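Local structure of CRISPR pre-crRNA endoribonuclease Cas5d (3KG4) at residues A[26-32]-A[107-111]; A[182-186]-A[208-213]. The protein processes CRISPR precursor RNA as a metal-independent endoribonuclease, serving an adaptive immune system that defends the bacterium against viruses and other mobile genetic elements. All blocks are in the same frame, centred on the assembly; numbering follows the deposited sequence.

Coming from the N terminus, the chain first meets itself at contact 1, where 26-32 runs beside 107-111. This closes a loop that holds helix 35-45 and strands 51-60 and 66-70, as well as the unmodelled residues 73-105. Contact 2 follows in series, neither nested in the first nor crossing it: 182-186 pairs with 208-213 and closes the hairpin of strands 186-195 and 203-211 at one margin of the large antiparallel sheet. Contact 1 belongs to the smaller mixed sheet. With centres about 20 Å apart, the two still touch through a salt bridge, Asp-31 OD2 to Arg-186 NH1 at 3.0 Å, which links the loop after strand 27-28 to the edge strand 186-195.

Contact 1 (A[26-32]-A[107-111]); sequences ERVSYDV and AATVL
Thr-109 holds Val-28 in parallel register by two backbone hydrogen bonds: Thr-109 N gives to Arg-27 O at 2.9 Å, and Ser-29 N gives to Thr-109 O at 3.0 Å. Beside them the CB atoms of Arg-27 and Ala-108 pack 3.8 Å apart, while the guanidinium end of Arg-27 leads away. The ladder is short, and beyond it Leu-111 carries the contact. Its CB already points toward 26-32, and with CG anti to the carbonyl carbon (chi1 -70°) the branch comes against Tyr-30 O and Ser-29 OG. Leu-111 CD1 lies 3.4 Å from Tyr-30 O and also touches Ser-29 OG; Leu-111 CD2 lies 3.4 Å from Asp-31 O, so the two methyls sit against successive carbonyl oxygens. Ser-29 OG is held by two hydrogen bonds, one given to Tyr-30 O (2.7 Å), on a lone pair in the carbonyl plane, the other with Phe-18 N. The 27-28 pairing is the parallel one in a small mixed sheet: strands 66-70 and 15-16 both pair antiparallel with 107-112, the latter at Leu-111. Tyr-30 points away from this strand, packing on Met-191 of strand 186-195 and bonding through OH to Leu-192 N.

Contact 2 (A[182-186]-A[208-213]); sequences SEFNR and AELKNG
Arg-186 and Leu-210 form an antiparallel hydrogen-bonded pair at the open end of the beta hairpin made by strands 186-195 and 203-211. The backbone bonds come first: Arg-186 N gives to Leu-210 O at 3.1 Å and Leu-210 N gives to Arg-186 O at 2.9 Å. Past this pair the regular ladder gives way to a turn, but Gly-213 N still reaches Phe-184 O at 2.9 Å, on a lone pair in the carbonyl plane. In van der Waals contact, Leu-210 sets CB against Arg-186 O and CD2 near Glu-183 O, and the Phe-184 ring lies flat against the turn. One ring face takes the peptide link between Asn-212 and Gly-213, and Asn-212 CA makes a CH-pi contact 3.6 Å from the centroid of the Phe-184 ring. CD2 and CE2 of the ring also touch OD1 of Asn-212, whose amide plane is turned 54° from the ring. The Phe-184 side chain also touches Ser-177 and Leu-179 in the preceding loop. Among the charges, Arg-186 NH1 makes its salt bridge to Asp-31 OD2 and Glu-183 OE2 accepts from Ile-64 N; the NH2 to OE2 approach between them is long, no N-H aimed at the oxygen. Finally, Asn-185, with CG anti to its carbonyl carbon (chi1 -68°), brings OD1 to Asn-212 N at 2.9 Å, the donor standing 51° out of the amide's carbonyl plane.

Contact 1 (A[26-32]-A[107-111])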
# COMPACT_ATOMS: atom_id res chain seq x y z
N GLU A 26 -17.23 11.94 10.79
CA GLU A 26 -16.59 12.49 9.62
C GLU A 26 -15.44 11.54 9.26
O GLU A 26 -14.97 10.77 10.09
CB GLU A 26 -16.10 13.96 9.87
CG GLU A 26 -14.66 14.13 10.27
CD GLU A 26 -14.34 15.46 10.97
OE1 GLU A 26 -14.64 16.57 10.42
OE2 GLU A 26 -13.76 15.35 12.08
N ARG A 27 -15.06 11.59 8.00
CA ARG A 27 -14.01 10.75 7.46
C ARG A 27 -12.66 11.30 7.94
O ARG A 27 -12.36 12.47 7.74
CB ARG A 27 -14.12 10.79 5.97
CG ARG A 27 -13.19 9.94 5.20
CD ARG A 27 -13.67 9.80 3.71
NE ARG A 27 -14.87 8.96 3.57
CZ ARG A 27 -15.35 8.48 2.41
NH1 ARG A 27 -14.76 8.74 1.24
NH2 ARG A 27 -16.44 7.74 2.42
N VAL A 28 -11.88 10.45 8.57
CA VAL A 28 -10.54 10.78 9.06
C VAL A 28 -9.57 9.67 8.65
O VAL A 28 -9.85 8.51 8.86
CB VAL A 28 -10.50 10.87 10.60
CG1 VAL A 28 -9.08 11.22 11.09
CG2 VAL A 28 -11.53 11.92 11.13
N SER A 29 -8.46 10.06 8.02
CA SER A 29 -7.47 9.08 7.52
C SER A 29 -6.60 8.55 8.67
O SER A 29 -6.29 9.23 9.66
CB SER A 29 -6.55 9.74 6.47
OG SER A 29 -5.55 8.83 5.93
N TYR A 30 -6.20 7.31 8.49
CA TYR A 30 -5.09 6.77 9.21
C TYR A 30 -3.84 7.58 8.89
O TYR A 30 -3.83 8.36 7.92
CB TYR A 30 -4.87 5.36 8.79
CG TYR A 30 -5.74 4.31 9.40
CD1 TYR A 30 -5.70 4.05 10.77
CD2 TYR A 30 -6.51 3.50 8.60
CE1 TYR A 30 -6.46 3.02 11.33
CE2 TYR A 30 -7.27 2.47 9.15
CZ TYR A 30 -7.23 2.25 10.51
OH TYR A 30 -7.96 1.23 11.08
N ASP A 31 -2.82 7.42 9.71
CA ASP A 31 -1.56 8.15 9.55
C ASP A 31 -0.75 7.73 8.34
O ASP A 31 0.05 8.53 7.86
CB ASP A 31 -0.65 7.99 10.80
CG ASP A 31 -1.21 8.63 12.02
OD1 ASP A 31 -2.36 9.11 12.00
OD2 ASP A 31 -0.45 8.72 13.03
N VAL A 32 -0.96 6.50 7.88
CA VAL A 32 -0.23 5.93 6.75
C VAL A 32 -1.17 4.98 6.00
O VAL A 32 -2.25 4.60 6.48
CB VAL A 32 1.00 5.09 7.23
CG1 VAL A 32 1.99 5.96 8.12
CG2 VAL A 32 0.54 3.88 8.05
N ALA A 107 -16.90 17.60 5.11
CA ALA A 107 -15.43 17.63 5.09
C ALA A 107 -14.79 16.30 5.56
O ALA A 107 -15.41 15.49 6.26
CB ALA A 107 -14.90 18.81 5.93
N ALA A 108 -13.54 16.10 5.17
CA ALA A 108 -12.75 14.95 5.60
C ALA A 108 -11.37 15.43 5.98
O ALA A 108 -10.88 16.42 5.43
CB ALA A 108 -12.62 13.93 4.47
N THR A 109 -10.75 14.72 6.92
CA THR A 109 -9.38 15.03 7.30
C THR A 109 -8.46 14.01 6.62
O THR A 109 -8.51 12.84 6.91
CB THR A 109 -9.21 15.08 8.82
OG1 THR A 109 -10.09 16.10 9.32
CG2 THR A 109 -7.77 15.44 9.17
N VAL A 110 -7.63 14.50 5.71
CA VAL A 110 -6.86 13.66 4.82
C VAL A 110 -5.37 13.93 4.98
O VAL A 110 -4.96 14.99 5.51
CB VAL A 110 -7.28 13.90 3.37
CG1 VAL A 110 -8.83 13.73 3.23
CG2 VAL A 110 -6.82 15.27 2.88
N LEU A 111 -4.57 12.96 4.59
CA LEU A 111 -3.13 13.14 4.54
C LEU A 111 -2.80 14.04 3.40
O LEU A 111 -3.46 14.02 2.34
CB LEU A 111 -2.42 11.80 4.37
CG LEU A 111 -2.48 10.88 5.59
CD1 LEU A 111 -2.13 9.44 5.17
CD2 LEU A 111 -1.55 11.35 6.76

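Contact 2 (A[182-186]-A[208-213])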
# COMPACT_ATOMS: atom_id res chain seq x y z
N SER A 182 13.03 12.07 14.72
CA SER A 182 12.00 11.80 15.73
C SER A 182 10.62 11.33 15.21
O SER A 182 9.68 11.19 16.01
CB SER A 182 11.80 13.10 16.52
OG SER A 182 11.42 14.18 15.66
N GLU A 183 10.45 11.16 13.90
CA GLU A 183 9.21 10.58 13.32
C GLU A 183 9.52 9.23 12.63
O GLU A 183 8.63 8.54 12.15
CB GLU A 183 8.60 11.55 12.31
CG GLU A 183 7.20 11.20 11.79
CD GLU A 183 6.65 12.27 10.84
OE1 GLU A 183 7.43 13.15 10.36
OE2 GLU A 183 5.45 12.24 10.57
N PHE A 184 10.79 8.88 12.65
CA PHE A 184 11.31 7.67 12.07
C PHE A 184 10.80 6.42 12.82
O PHE A 184 10.76 5.33 12.28
CB PHE A 184 12.84 7.79 12.16
CG PHE A 184 13.58 7.18 11.02
CD1 PHE A 184 13.19 7.39 9.70
CD2 PHE A 184 14.70 6.39 11.26
CE1 PHE A 184 13.88 6.83 8.66
CE2 PHE A 184 15.40 5.82 10.21
CZ PHE A 184 14.98 6.04 8.90
N ASN A 185 10.48 6.59 14.10
CA ASN A 185 10.09 5.50 14.97
C ASN A 185 8.85 5.96 15.69
O ASN A 185 8.88 6.99 16.37
CB ASN A 185 11.21 5.17 15.95
CG ASN A 185 12.43 4.57 15.28
OD1 ASN A 185 12.42 3.41 14.86
ND2 ASN A 185 13.51 5.35 15.19
N ARG A 186 7.73 5.25 15.44
CA ARG A 186 6.42 5.66 15.93
C ARG A 186 5.49 4.44 16.09
O ARG A 186 5.38 3.64 15.19
CB ARG A 186 5.71 6.62 14.99
CG ARG A 186 4.42 7.15 15.56
CD ARG A 186 3.57 7.96 14.58
NE ARG A 186 4.06 9.31 14.45
CZ ARG A 186 3.36 10.33 13.95
NH1 ARG A 186 2.11 10.16 13.54
NH2 ARG A 186 3.93 11.54 13.89
N ALA A 208 0.49 -1.66 14.08
CA ALA A 208 1.35 -1.03 13.11
C ALA A 208 2.46 -0.26 13.82
O ALA A 208 2.17 0.63 14.59
CB ALA A 208 0.55 -0.07 12.26
N GLU A 209 3.72 -0.60 13.53
CA GLU A 209 4.84 0.11 14.14
C GLU A 209 5.84 0.52 13.08
O GLU A 209 6.30 -0.32 12.29
CB GLU A 209 5.52 -0.73 15.19
CG GLU A 209 6.77 0.01 15.70
CD GLU A 209 7.43 -0.63 16.90
OE1 GLU A 209 7.06 -1.78 17.24
OE2 GLU A 209 8.33 0.04 17.48
N LEU A 210 6.13 1.80 13.06
CA LEU A 210 7.13 2.38 12.19
C LEU A 210 8.49 2.21 12.88
O LEU A 210 8.69 2.73 13.97
CB LEU A 210 6.78 3.85 12.02
CG LEU A 210 7.18 4.69 10.85
CD1 LEU A 210 7.18 3.95 9.46
CD2 LEU A 210 6.22 5.86 10.86
N LYS A 211 9.37 1.44 12.29
CA LYS A 211 10.72 1.26 12.87
C LYS A 211 11.71 1.64 11.79
O LYS A 211 11.76 1.03 10.73
CB LYS A 211 10.97 -0.17 13.30
CG LYS A 211 10.05 -0.67 14.36
CD LYS A 211 10.31 -2.17 14.69
CE LYS A 211 11.51 -2.37 15.64
NZ LYS A 211 11.72 -3.82 16.10
N ASN A 212 12.47 2.69 12.06
CA ASN A 212 13.36 3.26 11.08
C ASN A 212 12.70 3.43 9.71
O ASN A 212 13.23 3.03 8.69
CB ASN A 212 14.62 2.43 11.00
CG ASN A 212 15.39 2.47 12.30
OD1 ASN A 212 15.59 3.54 12.86
ND2 ASN A 212 15.74 1.32 12.82
N GLY A 213 11.56 4.09 9.74
CA GLY A 213 10.82 4.46 8.56
C GLY A 213 10.06 3.34 7.89
O GLY A 213 9.48 3.57 6.82